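Local coordinates for protein D-3-phosphoglycerate dehydrogenase (Sulfolobus tokodaii, PDB 2EKL) that probably oxidises D-3-phosphoglycerate with NAD as cofactor, as a D-isomer-specific 2-hydroxyacid dehydrogenase of amino-acid biosynthesis, at residues Tyr96-Ser101 with Ala296-Gln301; Ile77-Ile82 with Ile92-Ala97. One frame throughout, in Å; residues are numbered along the deposited sequence.

Contact 1 of 2, residues Tyr96-Ser101 with Ala296-Gln301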
loop_
_atom_site.group_PDB
_atom_site.type_symbol
_atom_site.label_atom_id
_atom_site.label_comp_id
_atom_site.label_asym_id
_atom_site.label_seq_id
_atom_site.Cartn_x
_atom_site.Cartn_y
_atom_site.Cartn_z
ATOM N N TYR A 96 20.906 21.394 -5.518
ATOM C CA TYR A 96 20.507 19.994 -5.520
ATOM C C TYR A 96 19.059 19.902 -5.987
ATOM O O TYR A 96 18.593 20.782 -6.714
ATOM C CB TYR A 96 20.692 19.362 -4.129
ATOM C CG TYR A 96 19.833 19.928 -3.018
ATOM C CD1 TYR A 96 19.910 21.274 -2.661
ATOM C CD2 TYR A 96 18.969 19.103 -2.296
ATOM C CE1 TYR A 96 19.148 21.786 -1.610
ATOM C CE2 TYR A 96 18.202 19.603 -1.245
ATOM C CZ TYR A 96 18.298 20.946 -0.908
ATOM O OH TYR A 96 17.543 21.444 0.128
ATOM N N ALA A 97 18.345 18.855 -5.584
ATOM C CA ALA A 97 16.958 18.690 -6.019
ATOM C C ALA A 97 15.954 18.537 -4.879
ATOM O O ALA A 97 15.334 17.483 -4.724
ATOM C CB ALA A 97 16.857 17.490 -6.963
ATOM N N PRO A 98 15.765 19.594 -4.075
ATOM C CA PRO A 98 14.819 19.537 -2.954
ATOM C C PRO A 98 13.371 19.275 -3.377
ATOM O O PRO A 98 12.851 19.917 -4.290
ATOM C CB PRO A 98 14.999 20.901 -2.286
ATOM C CG PRO A 98 15.365 21.790 -3.435
ATOM C CD PRO A 98 16.349 20.940 -4.204
ATOM N N GLY A 99 12.732 18.323 -2.700
ATOM C CA GLY A 99 11.350 17.981 -2.995
ATOM C C GLY A 99 11.140 17.123 -4.234
ATOM O O GLY A 99 10.011 16.766 -4.556
ATOM N N ALA A 100 12.226 16.774 -4.917
ATOM C CA ALA A 100 12.154 15.980 -6.141
ATOM C C ALA A 100 11.480 14.608 -6.041
ATOM O O ALA A 100 10.988 14.086 -7.042
ATOM C CB ALA A 100 13.549 15.809 -6.716
ATOM N N SER A 101 11.445 14.023 -4.849
ATOM C CA SER A 101 10.857 12.695 -4.704
ATOM C C SER A 101 9.571 12.637 -3.884
ATOM O O SER A 101 9.093 11.548 -3.558
ATOM C CB SER A 101 11.880 11.747 -4.078
ATOM O OG SER A 101 12.085 12.052 -2.710
ATOM N N ALA A 296 17.717 14.251 -11.421
ATOM C CA ALA A 296 18.716 14.607 -12.422
ATOM C C ALA A 296 18.373 15.920 -13.123
ATOM O O ALA A 296 19.229 16.800 -13.254
ATOM C CB ALA A 296 18.853 13.484 -13.451
ATOM N N GLU A 297 17.126 16.053 -13.568
ATOM C CA GLU A 297 16.683 17.262 -14.265
ATOM C C GLU A 297 16.738 18.510 -13.395
ATOM O O GLU A 297 17.179 19.569 -13.842
ATOM C CB GLU A 297 15.255 17.092 -14.784
ATOM C CG GLU A 297 15.062 15.906 -15.709
ATOM C CD GLU A 297 13.689 15.896 -16.349
ATOM O OE1 GLU A 297 12.696 16.145 -15.632
ATOM O OE2 GLU A 297 13.600 15.632 -17.565
ATOM N N MET A 298 16.274 18.387 -12.158
ATOM C CA MET A 298 16.276 19.515 -11.241
ATOM C C MET A 298 17.689 19.934 -10.869
ATOM O O MET A 298 17.993 21.124 -10.813
ATOM C CB MET A 298 15.493 19.169 -9.977
ATOM C CG MET A 298 14.003 19.055 -10.199
ATOM S SD MET A 298 13.140 18.803 -8.644
ATOM C CE MET A 298 13.747 20.228 -7.719
ATOM N N THR A 299 18.551 18.957 -10.609
ATOM C CA THR A 299 19.925 19.268 -10.249
ATOM C C THR A 299 20.591 19.950 -11.440
ATOM O O THR A 299 21.347 20.907 -11.276
ATOM C CB THR A 299 20.705 17.995 -9.860
ATOM O OG1 THR A 299 20.088 17.389 -8.715
ATOM C CG2 THR A 299 22.155 18.338 -9.515
ATOM N N THR A 300 20.292 19.464 -12.639
ATOM C CA THR A 300 20.855 20.045 -13.857
ATOM C C THR A 300 20.341 21.469 -14.068
ATOM O O THR A 300 21.118 22.386 -14.348
ATOM C CB THR A 300 20.495 19.198 -15.094
ATOM O OG1 THR A 300 21.050 17.888 -14.942
ATOM C CG2 THR A 300 21.057 19.838 -16.373
ATOM N N GLN A 301 19.036 21.665 -13.923
ATOM C CA GLN A 301 18.472 22.994 -14.116
ATOM C C GLN A 301 18.935 23.990 -13.057
ATOM O O GLN A 301 19.211 25.153 -13.370
ATOM C CB GLN A 301 16.945 22.937 -14.141
ATOM C CG GLN A 301 16.323 24.247 -14.604
ATOM C CD GLN A 301 16.950 24.754 -15.898
ATOM O OE1 GLN A 301 16.879 24.095 -16.937
ATOM N NE2 GLN A 301 17.578 25.927 -15.834
#
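Met298 reaches from helix 289-309 to the loop Tyr96-Ser101 and meets it through CB, SD and CE. Closest to the helix, its CB touches Ala97 CB at 3.7 Å. Further out, the sulfur SD lies 3.6 Å from Ala100 CB, and the terminal methyl CE comes to 3.6 Å from the carbonyl oxygen Pro98 O. The chain leaves the helix with CG anti to its own carbonyl carbon and runs extended through chi2; the bend at chi3 (55°) then turns CE toward Pro98 O and Ala97 CA.

One residue on, Thr299 supplies the second point of contact. Its OG1 lies 3.7 Å from Ala97 CB and 3.8 Å from Tyr96 C, both non-bonded contacts, while its hydroxyl is hydrogen-bonded back along the helix to Val295 O. Ala97 CB thus sits against two consecutive helix residues.

On the loop side, a type II turn from Ala97 to Ala100, closed by the bond from Ala100 N to Ala97 O, brings both alanine methyls toward the helix. Gly99 takes the positive phi this turn needs. Within the turn, Pro98 CD stands 3.5 Å above the plane of the Tyr96 ring, over its centre, so the proline packs on the face of the aromatic ring two residues before it.

Polar ties come from the same helix just beyond these residues: Asn302 ND2 bonds to Tyr96 O and Arg294 NH2 to Ala100 O. The direct contact is largely van der Waals, a thioether and methyls with a carbonyl and a hydroxyl oxygen at its margins. Shape fit between Met298 and the two alanines, flanked by those two hydrogen bonds, holds the loop that leads to Ser101, a residue touching the bound NAD.

Contact 2 of 2, residues Ile77-Ile82 with Ile92-Ala97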
loop_
_atom_site.group_PDB
_atom_site.type_symbol
_atom_site.label_atom_id
_atom_site.label_comp_id
_atom_site.label_asym_id
_atom_site.label_seq_id
_atom_site.Cartn_x
_atom_site.Cartn_y
_atom_site.Cartn_z
ATOM N N ILE A 77 18.388 14.421 -3.151
ATOM C CA ILE A 77 17.325 15.155 -2.483
ATOM C C ILE A 77 17.761 15.754 -1.149
ATOM O O ILE A 77 16.972 16.409 -0.473
ATOM C CB ILE A 77 16.109 14.238 -2.246
ATOM C CG1 ILE A 77 16.507 13.076 -1.330
ATOM C CG2 ILE A 77 15.596 13.708 -3.580
ATOM C CD1 ILE A 77 15.393 12.094 -1.055
ATOM N N GLY A 78 19.020 15.528 -0.780
ATOM C CA GLY A 78 19.534 16.053 0.474
ATOM C C GLY A 78 20.948 16.585 0.350
ATOM O O GLY A 78 21.520 16.581 -0.737
ATOM N N LEU A 79 21.520 17.036 1.464
ATOM C CA LEU A 79 22.874 17.587 1.460
ATOM C C LEU A 79 23.696 17.109 2.653
ATOM O O LEU A 79 24.593 17.814 3.115
ATOM C CB LEU A 79 22.810 19.117 1.482
ATOM C CG LEU A 79 22.066 19.821 0.344
ATOM C CD1 LEU A 79 21.981 21.308 0.642
ATOM C CD2 LEU A 79 22.786 19.580 -0.975
ATOM N N ASP A 80 23.402 15.909 3.140
ATOM C CA ASP A 80 24.108 15.363 4.296
ATOM C C ASP A 80 25.592 15.076 4.074
ATOM O O ASP A 80 26.339 14.901 5.036
ATOM C CB ASP A 80 23.416 14.086 4.781
ATOM C CG ASP A 80 21.981 14.327 5.210
ATOM O OD1 ASP A 80 21.738 15.286 5.973
ATOM O OD2 ASP A 80 21.096 13.551 4.792
ATOM N N ASN A 81 26.025 15.026 2.818
ATOM C CA ASN A 81 27.428 14.747 2.530
ATOM C C ASN A 81 28.196 16.011 2.164
ATOM O O ASN A 81 29.346 15.945 1.733
ATOM C CB ASN A 81 27.540 13.715 1.401
ATOM C CG ASN A 81 27.067 14.252 0.064
ATOM O OD1 ASN A 81 26.051 14.940 -0.020
ATOM N ND2 ASN A 81 27.799 13.923 -0.997
ATOM N N ILE A 82 27.555 17.160 2.347
ATOM C CA ILE A 82 28.175 18.456 2.039
ATOM C C ILE A 82 28.274 19.323 3.273
ATOM O O ILE A 82 27.348 19.396 4.071
ATOM C CB ILE A 82 27.338 19.222 1.026
ATOM C CG1 ILE A 82 27.197 18.422 -0.262
ATOM C CG2 ILE A 82 28.058 20.543 0.691
ATOM C CD1 ILE A 82 28.536 18.268 -0.987
ATOM N N ILE A 92 30.097 29.832 -1.726
ATOM C CA ILE A 92 29.940 28.842 -2.787
ATOM C C ILE A 92 28.479 28.417 -2.899
ATOM O O ILE A 92 27.894 27.933 -1.931
ATOM C CB ILE A 92 30.793 27.585 -2.510
ATOM C CG1 ILE A 92 32.274 27.965 -2.442
ATOM C CG2 ILE A 92 30.556 26.542 -3.601
ATOM C CD1 ILE A 92 33.186 26.819 -2.060
ATOM N N LYS A 93 27.896 28.601 -4.080
ATOM C CA LYS A 93 26.505 28.226 -4.316
ATOM C C LYS A 93 26.346 26.714 -4.258
ATOM O O LYS A 93 27.080 25.980 -4.921
ATOM C CB LYS A 93 26.039 28.726 -5.687
ATOM C CG LYS A 93 25.945 30.232 -5.811
ATOM C CD LYS A 93 25.485 30.629 -7.203
ATOM C CE LYS A 93 25.363 32.135 -7.339
ATOM N NZ LYS A 93 24.945 32.523 -8.711
ATOM N N VAL A 94 25.385 26.250 -3.467
ATOM C CA VAL A 94 25.131 24.821 -3.331
ATOM C C VAL A 94 23.748 24.505 -3.891
ATOM O O VAL A 94 22.745 25.045 -3.424
ATOM C CB VAL A 94 25.193 24.386 -1.853
ATOM C CG1 VAL A 94 25.009 22.882 -1.742
ATOM C CG2 VAL A 94 26.521 24.807 -1.244
ATOM N N VAL A 95 23.699 23.633 -4.896
ATOM C CA VAL A 95 22.433 23.262 -5.518
ATOM C C VAL A 95 22.182 21.764 -5.485
ATOM O O VAL A 95 23.114 20.963 -5.423
ATOM C CB VAL A 95 22.369 23.719 -6.998
ATOM C CG1 VAL A 95 22.475 25.237 -7.085
ATOM C CG2 VAL A 95 23.481 23.052 -7.800
ATOM N N TYR A 96 20.906 21.394 -5.518
ATOM C CA TYR A 96 20.507 19.994 -5.520
ATOM C C TYR A 96 19.059 19.902 -5.987
ATOM O O TYR A 96 18.593 20.782 -6.714
ATOM C CB TYR A 96 20.692 19.362 -4.129
ATOM C CG TYR A 96 19.833 19.928 -3.018
ATOM C CD1 TYR A 96 19.910 21.274 -2.661
ATOM C CD2 TYR A 96 18.969 19.103 -2.296
ATOM C CE1 TYR A 96 19.148 21.786 -1.610
ATOM C CE2 TYR A 96 18.202 19.603 -1.245
ATOM C CZ TYR A 96 18.298 20.946 -0.908
ATOM O OH TYR A 96 17.543 21.444 0.128
ATOM N N ALA A 97 18.345 18.855 -5.584
ATOM C CA ALA A 97 16.958 18.690 -6.019
ATOM C C ALA A 97 15.954 18.537 -4.879
ATOM O O ALA A 97 15.334 17.483 -4.724
ATOM C CB ALA A 97 16.857 17.490 -6.963
#
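Leu79 lies across one face of the Tyr96 ring, and this CH-pi contact is the heart of the interface. Its CG stands 3.8 Å from the ring centroid and only 5° off the normal, with the two side chains crossing at about a right angle. The methyls spread over different parts of the ring: CD2 sits 3.6 Å from Tyr96 CG, whereas CD1 comes to 3.7 Å from Tyr96 CE1. The ring is brought here by a chi1 of 64°, which sets Tyr96 CG between its backbone N and carbonyl carbon.

Apolar contact continues along strand 93-95, where Val94 CG1 approaches Leu79 CD2 at 4.1 Å. Leu79 also touches Arg74 and Thr84, and Val94 rests on Ala87 of helix 84-89.

Backbone atoms meet the ring differently. Ile77 O lies near the ring plane, at its edge, 3.5 Å from Tyr96 CE2. Beyond the ring, Ile77 CA passes 3.8 Å from Ala97 O, and no hydrogen bond joins the two segments.

Strand 71-74, helix 84-89 and strand 93-95 form a beta-alpha-beta unit at the edge of a parallel five-stranded sheet. The contact packs the loop after the first strand onto the end of the second, in a sheet of flavodoxin-like order 2-1-3-4-5, as in the substrate-binding domain of this family, with Ile77 touching NAD where that loop begins.

Contact 2 comes first along the chain, and contact 1 begins where it ends: Tyr96 and Ala97 belong to both, and the two centres lie 10 Å apart. Both are built around the exit of strand 93-95, an outermost strand of the five-stranded parallel sheet. The loop 77-82 meets that exit in contact 2, while in contact 1 a helix from close to the chain's C-terminal end packs there. Ser101 OG and Ile77 CD1 touch at 3.7 Å, joining the two contacts. Each contact thus brings one residue to the cofactor pocket, facing the NAD-binding domain, which is built on the seven-stranded sheet.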